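Local structure of putative NADPH-dependent oxidoreductase (Desulfitobacterium hafniense DCB-2, 3DB2) at residues V153-R158 with P238-I243; G195-V200 with L221-G226; N213-Q218 with T233-P238. The protein is a putative NADPH-dependent oxidoreductase that probably binds its dinucleotide cofactor through a Rossmann-fold domain. All blocks are in the same frame, centred on the assembly; numbering follows the deposited sequence.

Contact 1 (V153-R158 with P238-I243); sequences VFSNER and PGVFSI
Residues 153-155 and 240-243 pair as antiparallel neighbours in the large mixed sheet of the GFO/IDH/MocA C-terminal domain. Val-153 pairs with Ser-242 and Ser-155 with Val-240, each through two backbone hydrogen bonds. The shortest runs from Ser-155 N to Val-240 O (2.8 Å). Phe-154 and Phe-241 form the non-hydrogen-bonded pair between them. Their rings make an edge-to-face stack, with centroids 4.8 Å apart and planes at 65°. The edge of Phe-241 comes in over the face of Phe-154, with CD2 above the ring centre. Both rings lie on the side of the sheet that helix 183-194 covers, where Gln-186 touches each. The other side faces the second subunit and carries Val-153, Ser-155, Val-240 and Ser-242. There the CG1 methyls of Val-153 and Val-240 meet at 4.1 Å. Past the strand ends, Asn-156 OD1 accepts from Arg-158 N in an Asx turn. In one of two modelled positions, with OG between the backbone N and the carbonyl carbon (chi1 72°), Ser-155 makes a weak hydrogen bond to Pro-238 O. Asn-251 ND2 of the second subunit also bonds to that oxygen. A water joins the loops: it donates to Glu-157 OE1 and accepts from Gly-239 N, both at 2.7 Å.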
ATOM      1  N   VAL C 153       5.047   5.030   0.532  1.00 11.16           N
ATOM      2  CA  VAL C 153       4.586   5.421   1.862  1.00 14.38           C
ATOM      3  C   VAL C 153       5.531   6.498   2.392  1.00 14.27           C
ATOM      4  O   VAL C 153       6.735   6.355   2.210  1.00 14.90           O
ATOM      5  CB  VAL C 153       4.575   4.253   2.854  1.00 17.25           C
ATOM      6  CG1 VAL C 153       4.235   4.694   4.273  1.00 26.77           C
ATOM      7  CG2 VAL C 153       3.593   3.182   2.385  1.00 18.33           C
ATOM      8  N   PHE C 154       4.980   7.518   3.030  1.00 12.65           N
ATOM      9  CA  PHE C 154       5.850   8.479   3.728  1.00 15.33           C
ATOM     10  C   PHE C 154       5.044   8.849   5.003  1.00 15.55           C
ATOM     11  O   PHE C 154       3.965   9.399   4.951  1.00 14.72           O
ATOM     12  CB  PHE C 154       6.254   9.648   2.890  1.00 13.69           C
ATOM     13  CG  PHE C 154       7.440  10.477   3.413  1.00 15.22           C
ATOM     14  CD1 PHE C 154       7.990  10.273   4.652  1.00 13.29           C
ATOM     15  CD2 PHE C 154       7.964  11.478   2.594  1.00 15.65           C
ATOM     16  CE1 PHE C 154       9.066  11.013   5.147  1.00 16.35           C
ATOM     17  CE2 PHE C 154       9.029  12.232   3.057  1.00 20.99           C
ATOM     18  CZ  PHE C 154       9.553  12.012   4.320  1.00 17.03           C
ATOM     19  N   SER C 155       5.620   8.474   6.137  1.00 16.44           N
ATOM     20  CA  SER C 155       4.989   8.701   7.421  0.50 16.39           C
ATOM     21  C   SER C 155       6.005   9.071   8.507  1.00 17.45           C
ATOM     22  O   SER C 155       7.202   8.764   8.441  1.00 15.76           O
ATOM     23  CB  SER C 155       4.237   7.467   7.911  0.50 18.39           C
ATOM     24  OG  SER C 155       5.146   6.458   8.326  0.50 15.39           O
ATOM     25  N   ASN C 156       5.479   9.718   9.528  1.00 17.35           N
ATOM     26  CA  ASN C 156       6.207  10.015  10.765  1.00 17.05           C
ATOM     27  C   ASN C 156       5.172  10.389  11.824  1.00 18.86           C
ATOM     28  O   ASN C 156       3.958  10.402  11.588  1.00 22.27           O
ATOM     29  CB  ASN C 156       7.274  11.057  10.515  1.00 19.52           C
ATOM     30  CG  ASN C 156       6.746  12.445  10.244  1.00 13.19           C
ATOM     31  OD1 ASN C 156       5.681  12.877  10.661  1.00 17.96           O
ATOM     32  ND2 ASN C 156       7.587  13.139   9.496  1.00 23.27           N
ATOM     33  N   GLU C 157       5.644  10.665  13.033  1.00 18.17           N
ATOM     34  CA  GLU C 157       4.725  10.801  14.161  1.00 18.66           C
ATOM     35  C   GLU C 157       4.386  12.253  14.424  1.00 21.64           C
ATOM     36  O   GLU C 157       3.894  12.590  15.516  1.00 20.98           O
ATOM     37  CB  GLU C 157       5.439  10.116  15.332  1.00 21.70           C
ATOM     38  CG  GLU C 157       6.558  10.989  15.835  1.00 29.75           C
ATOM     39  CD  GLU C 157       7.928  10.771  15.230  1.00 40.06           C
ATOM     40  OE1 GLU C 157       8.060  10.277  14.089  1.00 36.72           O
ATOM     41  OE2 GLU C 157       8.905  11.122  15.943  1.00 32.16           O
ATOM     42  N   ARG C 158       4.592  13.126  13.440  1.00 21.34           N
ATOM     43  CA  ARG C 158       4.372  14.559  13.670  1.00 24.84           C
ATOM     44  C   ARG C 158       3.016  14.928  14.260  1.00 29.47           C
ATOM     45  O   ARG C 158       2.897  15.817  15.134  1.00 26.24           O
ATOM     46  CB  ARG C 158       4.552  15.320  12.345  1.00 24.08           C
ATOM     47  CG  ARG C 158       4.103  16.767  12.461  1.00 32.51           C
ATOM     48  CD  ARG C 158       5.305  17.655  12.707  1.00 34.06           C
ATOM     49  NE  ARG C 158       6.349  17.485  11.714  1.00 33.77           N
ATOM     50  CZ  ARG C 158       7.622  17.815  11.883  1.00 32.33           C
ATOM     51  NH1 ARG C 158       8.058  18.351  13.016  1.00 37.50           N
ATOM     52  NH2 ARG C 158       8.483  17.611  10.904  1.00 33.69           N
ATOM     53  N   PRO C 238       5.503   5.825  13.792  1.00 20.76           N
ATOM     54  CA  PRO C 238       6.940   5.951  13.542  1.00 18.78           C
ATOM     55  C   PRO C 238       7.296   6.064  12.061  1.00 22.37           C
ATOM     56  O   PRO C 238       6.548   5.583  11.198  1.00 20.08           O
ATOM     57  CB  PRO C 238       7.508   4.669  14.116  1.00 16.67           C
ATOM     58  CG  PRO C 238       6.551   4.345  15.225  1.00 22.12           C
ATOM     59  CD  PRO C 238       5.185   4.662  14.644  1.00 19.19           C
ATOM     60  N   GLY C 239       8.426   6.720  11.787  1.00 15.38           N
ATOM     61  CA  GLY C 239       8.823   7.076  10.443  1.00 15.78           C
ATOM     62  C   GLY C 239       9.018   5.891   9.503  1.00 16.63           C
ATOM     63  O   GLY C 239       9.672   4.892   9.819  1.00 14.39           O
ATOM     64  N   VAL C 240       8.441   6.008   8.311  1.00 15.23           N
ATOM     65  CA  VAL C 240       8.583   5.038   7.234  1.00 17.77           C
ATOM     66  C   VAL C 240       8.672   5.850   5.924  1.00 15.90           C
ATOM     67  O   VAL C 240       7.881   6.789   5.785  1.00 16.12           O
ATOM     68  CB  VAL C 240       7.423   4.057   7.029  1.00 17.63           C
ATOM     69  CG1 VAL C 240       7.656   3.134   5.822  1.00 22.11           C
ATOM     70  CG2 VAL C 240       7.161   3.241   8.279  1.00 16.18           C
ATOM     71  N   PHE C 241       9.604   5.453   5.077  1.00 15.00           N
ATOM     72  CA  PHE C 241       9.707   5.937   3.707  1.00 12.44           C
ATOM     73  C   PHE C 241       9.986   4.682   2.857  1.00 12.68           C
ATOM     74  O   PHE C 241      11.104   4.172   2.915  1.00 12.75           O
ATOM     75  CB  PHE C 241      10.769   6.978   3.462  1.00 11.51           C
ATOM     76  CG  PHE C 241      10.835   7.667   2.118  1.00 13.98           C
ATOM     77  CD1 PHE C 241      11.173   7.025   0.928  1.00 16.25           C
ATOM     78  CD2 PHE C 241      10.569   9.028   2.022  1.00 14.17           C
ATOM     79  CE1 PHE C 241      11.229   7.632  -0.301  1.00 16.98           C
ATOM     80  CE2 PHE C 241      10.604   9.658   0.791  1.00 16.33           C
ATOM     81  CZ  PHE C 241      10.926   8.981  -0.364  1.00 17.81           C
ATOM     82  N   SER C 242       8.978   4.299   2.074  1.00 16.06           N
ATOM     83  CA  SER C 242       9.138   3.090   1.259  1.00 12.28           C
ATOM     84  C   SER C 242       8.503   3.240  -0.118  1.00 12.15           C
ATOM     85  O   SER C 242       7.608   4.041  -0.322  1.00 12.98           O
ATOM     86  CB  SER C 242       8.544   1.902   2.005  1.00 14.07           C
ATOM     87  OG  SER C 242       7.187   2.102   2.321  1.00 19.38           O
ATOM     88  N   ILE C 243       9.013   2.443  -1.072  1.00 12.54           N
ATOM     89  CA  ILE C 243       8.482   2.337  -2.413  1.00 10.40           C
ATOM     90  C   ILE C 243       8.599   0.853  -2.825  1.00 15.78           C
ATOM     91  O   ILE C 243       9.689   0.270  -2.728  1.00 14.16           O
ATOM     92  CB  ILE C 243       9.239   3.210  -3.424  1.00 13.91           C
ATOM     93  CG1 ILE C 243       9.399   4.667  -2.978  1.00 19.80           C
ATOM     94  CG2 ILE C 243       8.618   3.166  -4.822  1.00 17.02           C
ATOM     95  CD1 ILE C 243      10.008   5.592  -3.999  1.00 16.44           C
TER
HETATM   96  O   HOH W   1       9.839   8.328  13.389  1.00 30.20           O

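Contact 2 (G195-V200 with L221-G226); sequences GPVARV and LEFEDG
The two methyls of Val-197 meet different side chains of the other strand. CG2 presses on the Phe-223 ring near CE2 (3.5 Å). CG1 fits against Leu-221 CD2 (4.0 Å). In one of the modelled conformers of Leu-221 and Val-200, the same Leu-221 methyl also lies against Val-200 CG2, between the two valines. The Phe-223 ring reaches the start of segment 195-200, where its edge meets Gly-195 O, 3.1 Å from CD2. This carbonyl oxygen is buried and has no hydrogen-bonding partner in the model. Helix 183-194 backs this apolar layer, with Leu-190 against Leu-221 and Leu-194 against Phe-223.

The backbones belong to adjacent antiparallel strands of a beta hairpin, 197-205 and 216-223. A classic beta bulge interrupts their register: Ala-198 and Arg-199 both face Glu-222. Glu-222 O accepts from both amides, Ala-198 N at 2.8 Å and Arg-199 N at 3.2 Å. The bulge turns the Ala-198 methyl toward the other strand.

Arg-199 folds back over that methyl. Its chain bends at chi3 (60°), which sets one face of the guanidinium against Ala-198 CB, offset toward the rim of the group, and carries NH1 to Glu-222 OE1. The salt bridge is 2.9 Å long. NH1 comes to the anti side of OE1, tilted out of the carboxylate plane, and the two flat groups stand 72° apart. Lys-205 of the second subunit takes the other oxygen, OE2, while Glu-348 pairs with Arg-199 NH2. A water bridges Arg-199 NH1 and Phe-223 O. Glu-224 reaches Arg-329 in a salt bridge through OE1. The placing of the whole Glu-224 carboxylate is doubtful, because OE2 sits too close to the backbone of Pro-196 and Val-197.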
ATOM      1  N   GLY C 195       5.495   8.574 -15.142  1.00 16.33           N
ATOM      2  CA  GLY C 195       4.796   9.534 -15.966  1.00 18.29           C
ATOM      3  C   GLY C 195       3.559  10.104 -15.267  1.00 20.24           C
ATOM      4  O   GLY C 195       3.306   9.802 -14.094  1.00 19.23           O
ATOM      5  N   PRO C 196       2.810  10.940 -15.965  1.00 20.94           N
ATOM      6  CA  PRO C 196       1.753  11.742 -15.358  1.00 21.56           C
ATOM      7  C   PRO C 196       0.528  10.977 -14.873  1.00 18.23           C
ATOM      8  O   PRO C 196      -0.075  10.087 -15.483  1.00 18.23           O
ATOM      9  CB  PRO C 196       1.318  12.709 -16.483  1.00 22.52           C
ATOM     10  CG  PRO C 196       1.711  11.990 -17.729  1.00 23.79           C
ATOM     11  CD  PRO C 196       2.965  11.254 -17.394  1.00 18.36           C
ATOM     12  N   VAL C 197       0.078  11.365 -13.688  1.00 21.62           N
ATOM     13  CA  VAL C 197      -1.145  10.842 -13.093  1.00 13.87           C
ATOM     14  C   VAL C 197      -2.363  11.352 -13.844  1.00 17.94           C
ATOM     15  O   VAL C 197      -2.399  12.519 -14.228  1.00 17.59           O
ATOM     16  CB  VAL C 197      -1.206  11.248 -11.614  1.00 17.05           C
ATOM     17  CG1 VAL C 197      -2.560  10.865 -11.042  1.00 12.93           C
ATOM     18  CG2 VAL C 197      -0.055  10.609 -10.837  1.00 16.67           C
ATOM     19  N   ALA C 198      -3.355  10.497 -14.058  1.00 15.25           N
ATOM     20  CA  ALA C 198      -4.603  10.902 -14.691  1.00 15.57           C
ATOM     21  C   ALA C 198      -5.705  11.239 -13.704  1.00 13.47           C
ATOM     22  O   ALA C 198      -6.513  12.159 -13.874  1.00 16.07           O
ATOM     23  CB  ALA C 198      -5.093   9.811 -15.635  1.00 17.21           C
ATOM     24  N   ARG C 199      -5.848  10.462 -12.648  1.00 15.09           N
ATOM     25  CA  ARG C 199      -6.910  10.614 -11.670  1.00 12.89           C
ATOM     26  C   ARG C 199      -6.486  10.075 -10.303  1.00 14.66           C
ATOM     27  O   ARG C 199      -5.550   9.258 -10.146  1.00 16.80           O
ATOM     28  CB  ARG C 199      -8.207   9.904 -12.071  1.00 19.88           C
ATOM     29  CG  ARG C 199      -8.103   8.384 -12.207  1.00 19.49           C
ATOM     30  CD  ARG C 199      -9.397   7.836 -12.856  1.00 23.51           C
ATOM     31  NE  ARG C 199      -9.483   8.499 -14.174  1.00 18.07           N
ATOM     32  CZ  ARG C 199      -8.786   8.116 -15.219  1.00 18.41           C
ATOM     33  NH1 ARG C 199      -7.970   7.058 -15.186  1.00 18.34           N
ATOM     34  NH2 ARG C 199      -8.970   8.858 -16.314  1.00 24.40           N
ATOM     35  N   VAL C 200      -7.177  10.551  -9.269  1.00 11.22           N
ATOM     36  CA  VAL C 200      -6.911  10.371  -7.868  0.50 13.27           C
ATOM     37  C   VAL C 200      -8.156   9.973  -7.083  1.00 16.21           C
ATOM     38  O   VAL C 200      -9.201  10.556  -7.380  1.00 18.12           O
ATOM     39  CB  VAL C 200      -6.394  11.705  -7.255  0.50 16.03           C
ATOM     40  CG1 VAL C 200      -5.998  11.540  -5.796  0.50 16.27           C
ATOM     41  CG2 VAL C 200      -5.226  12.249  -8.061  0.50 23.83           C
ATOM     42  N   LEU C 221      -4.035   6.320  -7.222  1.00 14.50           N
ATOM     43  CA  LEU C 221      -3.724   6.995  -8.462  0.50 15.34           C
ATOM     44  C   LEU C 221      -3.846   6.041  -9.646  1.00 15.76           C
ATOM     45  O   LEU C 221      -3.475   4.878  -9.574  1.00 14.34           O
ATOM     46  CB  LEU C 221      -2.303   7.570  -8.414  0.50 16.81           C
ATOM     47  CG  LEU C 221      -1.916   8.244  -7.090  0.50 16.95           C
ATOM     48  CD1 LEU C 221      -0.499   7.868  -6.691  0.50 21.69           C
ATOM     49  CD2 LEU C 221      -2.057   9.745  -7.209  0.50 20.75           C
ATOM     50  N   GLU C 222      -4.374   6.536 -10.754  1.00 18.86           N
ATOM     51  CA  GLU C 222      -4.299   5.856 -12.049  1.00 15.42           C
ATOM     52  C   GLU C 222      -3.509   6.776 -12.980  1.00 16.36           C
ATOM     53  O   GLU C 222      -3.829   7.978 -13.003  1.00 17.33           O
ATOM     54  CB  GLU C 222      -5.631   5.570 -12.696  1.00 22.02           C
ATOM     55  CG  GLU C 222      -6.441   4.491 -12.018  1.00 30.53           C
ATOM     56  CD  GLU C 222      -7.484   3.916 -12.973  1.00 30.08           C
ATOM     57  OE1 GLU C 222      -8.244   4.685 -13.586  1.00 24.86           O
ATOM     58  OE2 GLU C 222      -7.537   2.678 -13.091  1.00 28.12           O
ATOM     59  N   PHE C 223      -2.554   6.222 -13.687  1.00 18.44           N
ATOM     60  CA  PHE C 223      -1.660   6.946 -14.580  1.00 18.01           C
ATOM     61  C   PHE C 223      -2.295   7.105 -15.966  1.00 20.50           C
ATOM     62  O   PHE C 223      -3.253   6.404 -16.275  1.00 19.33           O
ATOM     63  CB  PHE C 223      -0.282   6.253 -14.691  1.00 17.67           C
ATOM     64  CG  PHE C 223       0.459   6.534 -13.369  1.00 18.62           C
ATOM     65  CD1 PHE C 223       0.283   5.683 -12.295  1.00 21.55           C
ATOM     66  CD2 PHE C 223       1.266   7.636 -13.260  1.00 17.93           C
ATOM     67  CE1 PHE C 223       0.903   5.933 -11.077  1.00 20.32           C
ATOM     68  CE2 PHE C 223       1.870   7.920 -12.030  1.00 22.82           C
ATOM     69  CZ  PHE C 223       1.663   7.085 -10.950  1.00 19.82           C
ATOM     70  N   GLU C 224      -1.761   8.030 -16.760  1.00 19.32           N
ATOM     71  CA  GLU C 224      -2.318   8.244 -18.097  1.00 28.18           C
ATOM     72  C   GLU C 224      -2.162   6.995 -18.957  1.00 26.66           C
ATOM     73  O   GLU C 224      -2.967   6.748 -19.853  1.00 28.18           O
ATOM     74  CB  GLU C 224      -1.643   9.473 -18.724  1.00 23.67           C
ATOM     75  CG  GLU C 224      -2.473  10.738 -18.636  1.00 39.30           C
ATOM     76  CD  GLU C 224      -1.906  11.812 -17.734  1.00 50.96           C
ATOM     77  OE1 GLU C 224      -1.728  12.941 -18.253  1.00 49.83           O
ATOM     78  OE2 GLU C 224      -1.649  11.514 -16.545  1.00 48.95           O
ATOM     79  N   ASP C 225      -1.145   6.186 -18.669  1.00 23.25           N
ATOM     80  CA  ASP C 225      -0.975   4.932 -19.423  1.00 27.76           C
ATOM     81  C   ASP C 225      -1.655   3.730 -18.790  1.00 26.10           C
ATOM     82  O   ASP C 225      -1.485   2.596 -19.245  1.00 27.56           O
ATOM     83  CB  ASP C 225       0.519   4.665 -19.641  1.00 26.65           C
ATOM     84  CG  ASP C 225       1.271   4.140 -18.445  1.00 28.85           C
ATOM     85  OD1 ASP C 225       0.705   4.085 -17.332  1.00 24.24           O
ATOM     86  OD2 ASP C 225       2.453   3.748 -18.594  1.00 27.01           O
ATOM     87  N   GLY C 226      -2.462   3.873 -17.748  1.00 21.12           N
ATOM     88  CA  GLY C 226      -3.160   2.745 -17.182  1.00 20.08           C
ATOM     89  C   GLY C 226      -2.548   2.119 -15.948  1.00 18.49           C
ATOM     90  O   GLY C 226      -3.213   1.354 -15.264  1.00 16.73           O
TER
HETATM   91  O   HOH W   2      -5.803   6.361 -17.165  1.00 25.76           O

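Contact 3 (N213-Q218 with T233-P238); sequences NITVNQ and TNWACP
Ile-214 meets the other segment through its carbonyl, which approaches the Trp-235 indole obliquely, 4.4 Å from O to CE3. That oxygen is buried and has no hydrogen-bonding partner in the model. Thr-215 makes a firmer contact. Its O accepts from Trp-235 N at 2.6 Å. Its CB packs on Trp-235 CB, and CG2 lies at the edge of the indole. The hydroxyl OG1 is engaged by Met-207 N. Thr-215 and Val-216 both face Lys-205 of the neighbouring strand 197-205, a classic beta bulge.

At Val-216 the antiparallel hairpin of strands 216-223 and 228-234 begins. Val-216 and Asn-234 form a non-hydrogen-bonded pair, with side chains side by side. Val-216 CG2 rests 3.8 Å from Asn-234 OD1 and touches Ala-236 CB. That amide oxygen is held by Ala-236 N at 2.8 Å, closing an Asx turn as the strand ends. Asn-234 ND2 bonds to Ser-148 OG of the second subunit.

Asn-217 and Thr-233 form the hydrogen-bonded pair. Asn-217 N reaches Thr-233 O at 2.9 Å, and Thr-233 N returns to Asn-217 O. Their side chains add a third link, ND2 to OG1 at 3.1 Å. Thr-233 OG1 lies between its own backbone N and carbonyl carbon (chi1 47°), which sets it before that amide. Asn-217 ND2 also bonds to Gly-176 O, and OD1 takes Asn-202 ND2, which together fix the turn of the amide.

Helix 178-181 covers this side. Leu-179 lies against Asn-217 and Thr-233, while Trp-235 packs on Pro-178 and Gln-181. Within the sheet, strand 147-155 lies beside 228-234 and strand 197-205 beside 216-223. On the face of Val-216 and Asn-234 the second subunit packs, its Ser-148 against Val-216.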
ATOM      1  N   ASN C 213      -6.537  19.323  11.117  1.00 27.80           N
ATOM      2  CA  ASN C 213      -6.253  18.846   9.761  1.00 23.26           C
ATOM      3  C   ASN C 213      -6.295  17.318   9.649  1.00 19.63           C
ATOM      4  O   ASN C 213      -6.211  16.575  10.634  1.00 20.07           O
ATOM      5  CB  ASN C 213      -4.886  19.360   9.350  1.00 25.55           C
ATOM      6  CG  ASN C 213      -4.757  19.635   7.867  1.00 24.35           C
ATOM      7  OD1 ASN C 213      -5.660  19.377   7.079  1.00 21.73           O
ATOM      8  ND2 ASN C 213      -3.602  20.191   7.535  1.00 22.10           N
ATOM      9  N   ILE C 214      -6.420  16.861   8.406  1.00 18.53           N
ATOM     10  CA  ILE C 214      -6.164  15.430   8.099  1.00 18.88           C
ATOM     11  C   ILE C 214      -4.804  15.054   8.610  1.00 17.72           C
ATOM     12  O   ILE C 214      -3.855  15.863   8.453  1.00 19.06           O
ATOM     13  CB  ILE C 214      -6.299  15.240   6.566  1.00 21.36           C
ATOM     14  CG1 ILE C 214      -7.760  15.283   6.117  1.00 25.77           C
ATOM     15  CG2 ILE C 214      -5.571  13.983   6.131  1.00 19.01           C
ATOM     16  CD1 ILE C 214      -8.014  15.431   4.633  1.00 26.07           C
ATOM     17  N   THR C 215      -4.603  13.896   9.224  1.00 16.69           N
ATOM     18  CA  THR C 215      -3.269  13.405   9.526  1.00 14.21           C
ATOM     19  C   THR C 215      -2.944  12.022   8.954  1.00 14.59           C
ATOM     20  O   THR C 215      -1.800  11.588   9.145  1.00 16.36           O
ATOM     21  CB  THR C 215      -2.995  13.333  11.037  1.00 18.01           C
ATOM     22  OG1 THR C 215      -3.878  12.512  11.775  1.00 16.57           O
ATOM     23  CG2 THR C 215      -3.201  14.732  11.649  1.00 19.24           C
ATOM     24  N   VAL C 216      -3.933  11.410   8.305  1.00 13.06           N
ATOM     25  CA  VAL C 216      -3.794  10.061   7.746  1.00 14.71           C
ATOM     26  C   VAL C 216      -4.547  10.006   6.422  1.00 15.08           C
ATOM     27  O   VAL C 216      -5.737  10.327   6.389  1.00 14.65           O
ATOM     28  CB  VAL C 216      -4.342   8.983   8.691  1.00 12.64           C
ATOM     29  CG1 VAL C 216      -4.319   7.602   8.028  1.00 16.57           C
ATOM     30  CG2 VAL C 216      -3.590   8.921  10.010  1.00 14.19           C
ATOM     31  N   ASN C 217      -3.863   9.677   5.343  1.00 13.28           N
ATOM     32  CA  ASN C 217      -4.413   9.530   4.031  1.00 12.95           C
ATOM     33  C   ASN C 217      -3.981   8.156   3.440  1.00 12.26           C
ATOM     34  O   ASN C 217      -2.882   7.709   3.720  1.00 13.66           O
ATOM     35  CB  ASN C 217      -3.994  10.550   2.987  1.00 19.50           C
ATOM     36  CG  ASN C 217      -4.300  11.991   3.372  1.00 15.43           C
ATOM     37  OD1 ASN C 217      -5.416  12.443   3.208  1.00 15.58           O
ATOM     38  ND2 ASN C 217      -3.231  12.623   3.846  1.00 19.34           N
ATOM     39  N   GLN C 218      -4.879   7.608   2.647  1.00 12.22           N
ATOM     40  CA  GLN C 218      -4.537   6.548   1.701  1.00 12.08           C
ATOM     41  C   GLN C 218      -5.101   7.012   0.350  1.00 12.92           C
ATOM     42  O   GLN C 218      -6.289   7.253   0.224  1.00 13.15           O
ATOM     43  CB  GLN C 218      -5.085   5.225   2.147  1.00 12.71           C
ATOM     44  CG  GLN C 218      -4.299   4.691   3.341  1.00 15.15           C
ATOM     45  CD  GLN C 218      -4.658   3.288   3.758  1.00 14.10           C
ATOM     46  OE1 GLN C 218      -5.850   2.984   3.876  1.00 15.67           O
ATOM     47  NE2 GLN C 218      -3.692   2.406   3.981  1.00 12.33           N
ATOM     48  N   THR C 233       0.133   8.351   3.423  1.00 14.87           N
ATOM     49  CA  THR C 233       0.793   9.470   4.117  1.00 13.54           C
ATOM     50  C   THR C 233       0.191   9.521   5.518  1.00 16.32           C
ATOM     51  O   THR C 233      -1.032   9.494   5.669  1.00 15.78           O
ATOM     52  CB  THR C 233       0.640  10.818   3.409  1.00 11.39           C
ATOM     53  OG1 THR C 233      -0.720  11.036   3.024  1.00 14.28           O
ATOM     54  CG2 THR C 233       1.495  10.846   2.148  1.00 16.62           C
ATOM     55  N   ASN C 234       0.999   9.524   6.560  1.00 14.66           N
ATOM     56  CA  ASN C 234       0.491   9.276   7.899  1.00 13.43           C
ATOM     57  C   ASN C 234       1.306  10.092   8.890  1.00 20.53           C
ATOM     58  O   ASN C 234       2.537  10.047   8.772  1.00 20.32           O
ATOM     59  CB  ASN C 234       0.597   7.752   8.070  1.00 18.58           C
ATOM     60  CG  ASN C 234      -0.138   7.250   9.291  1.00 18.80           C
ATOM     61  OD1 ASN C 234       0.020   7.909  10.312  1.00 21.11           O
ATOM     62  ND2 ASN C 234      -0.877   6.142   9.156  1.00 19.82           N
ATOM     63  N   TRP C 235       0.645  10.805   9.785  1.00 17.75           N
ATOM     64  CA  TRP C 235       1.355  11.638  10.772  1.00 16.40           C
ATOM     65  C   TRP C 235       1.185  11.070  12.169  1.00 19.39           C
ATOM     66  O   TRP C 235       1.339  11.773  13.155  1.00 20.09           O
ATOM     67  CB  TRP C 235       0.882  13.101  10.691  1.00 15.60           C
ATOM     68  CG  TRP C 235       1.795  14.037   9.957  1.00 18.77           C
ATOM     69  CD1 TRP C 235       3.086  13.831   9.540  1.00 18.54           C
ATOM     70  CD2 TRP C 235       1.481  15.380   9.534  1.00 19.06           C
ATOM     71  NE1 TRP C 235       3.572  14.916   8.906  1.00 20.76           N
ATOM     72  CE2 TRP C 235       2.615  15.902   8.882  1.00 21.18           C
ATOM     73  CE3 TRP C 235       0.368  16.222   9.629  1.00 18.81           C
ATOM     74  CZ2 TRP C 235       2.694  17.180   8.332  1.00 21.03           C
ATOM     75  CZ3 TRP C 235       0.455  17.487   9.081  1.00 19.31           C
ATOM     76  CH2 TRP C 235       1.591  17.976   8.437  1.00 22.54           C
ATOM     77  N   ALA C 236       0.825   9.791  12.238  1.00 17.63           N
ATOM     78  CA  ALA C 236       0.406   9.139  13.475  1.00 19.06           C
ATOM     79  C   ALA C 236       1.165   7.865  13.783  1.00 16.24           C
ATOM     80  O   ALA C 236       0.609   7.021  14.501  1.00 16.98           O
ATOM     81  CB  ALA C 236      -1.096   8.850  13.343  1.00 29.27           C
ATOM     82  N   CYS C 237       2.382   7.723  13.229  1.00 15.62           N
ATOM     83  CA  CYS C 237       3.182   6.536  13.485  1.00 17.59           C
ATOM     84  C   CYS C 237       4.675   6.743  13.300  1.00 18.18           C
ATOM     85  O   CYS C 237       5.150   7.719  12.739  1.00 18.48           O
ATOM     86  CB  CYS C 237       2.683   5.389  12.569  1.00 19.52           C
ATOM     87  SG  CYS C 237       2.892   5.794  10.805  1.00 19.90           S
ATOM     88  N   PRO C 238       5.503   5.825  13.792  1.00 20.76           N
ATOM     89  CA  PRO C 238       6.940   5.951  13.542  1.00 18.78           C
ATOM     90  C   PRO C 238       7.296   6.064  12.061  1.00 22.37           C
ATOM     91  O   PRO C 238       6.548   5.583  11.198  1.00 20.08           O
ATOM     92  CB  PRO C 238       7.508   4.669  14.116  1.00 16.67           C
ATOM     93  CG  PRO C 238       6.551   4.345  15.225  1.00 22.12           C
ATOM     94  CD  PRO C 238       5.185   4.662  14.644  1.00 19.19           C
TER

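In the fold
All three contacts lie in one mixed sheet, which follows the strands of the parallel sheet in the chain. Strand 147-155 brings in the first half of contact 1. The chain then passes through helix 183-194 and opens contact 2 at 195-200, then contact 3 at 213-218. Segment 221-226 closes contact 2 first, and 233-238 closes contact 3 next, so these two loops cross, sharing strand 216-223. Segment 238-243 closes contact 1 last, around both. Contacts 1 and 3 share Pro-238 and touch where Asn-156 N probably makes a hydrogen bond to Asn-234 O, linking strands 147-155 and 228-234. The centre of contact 2 is about 23 Å from the other two centres. All three border the second subunit.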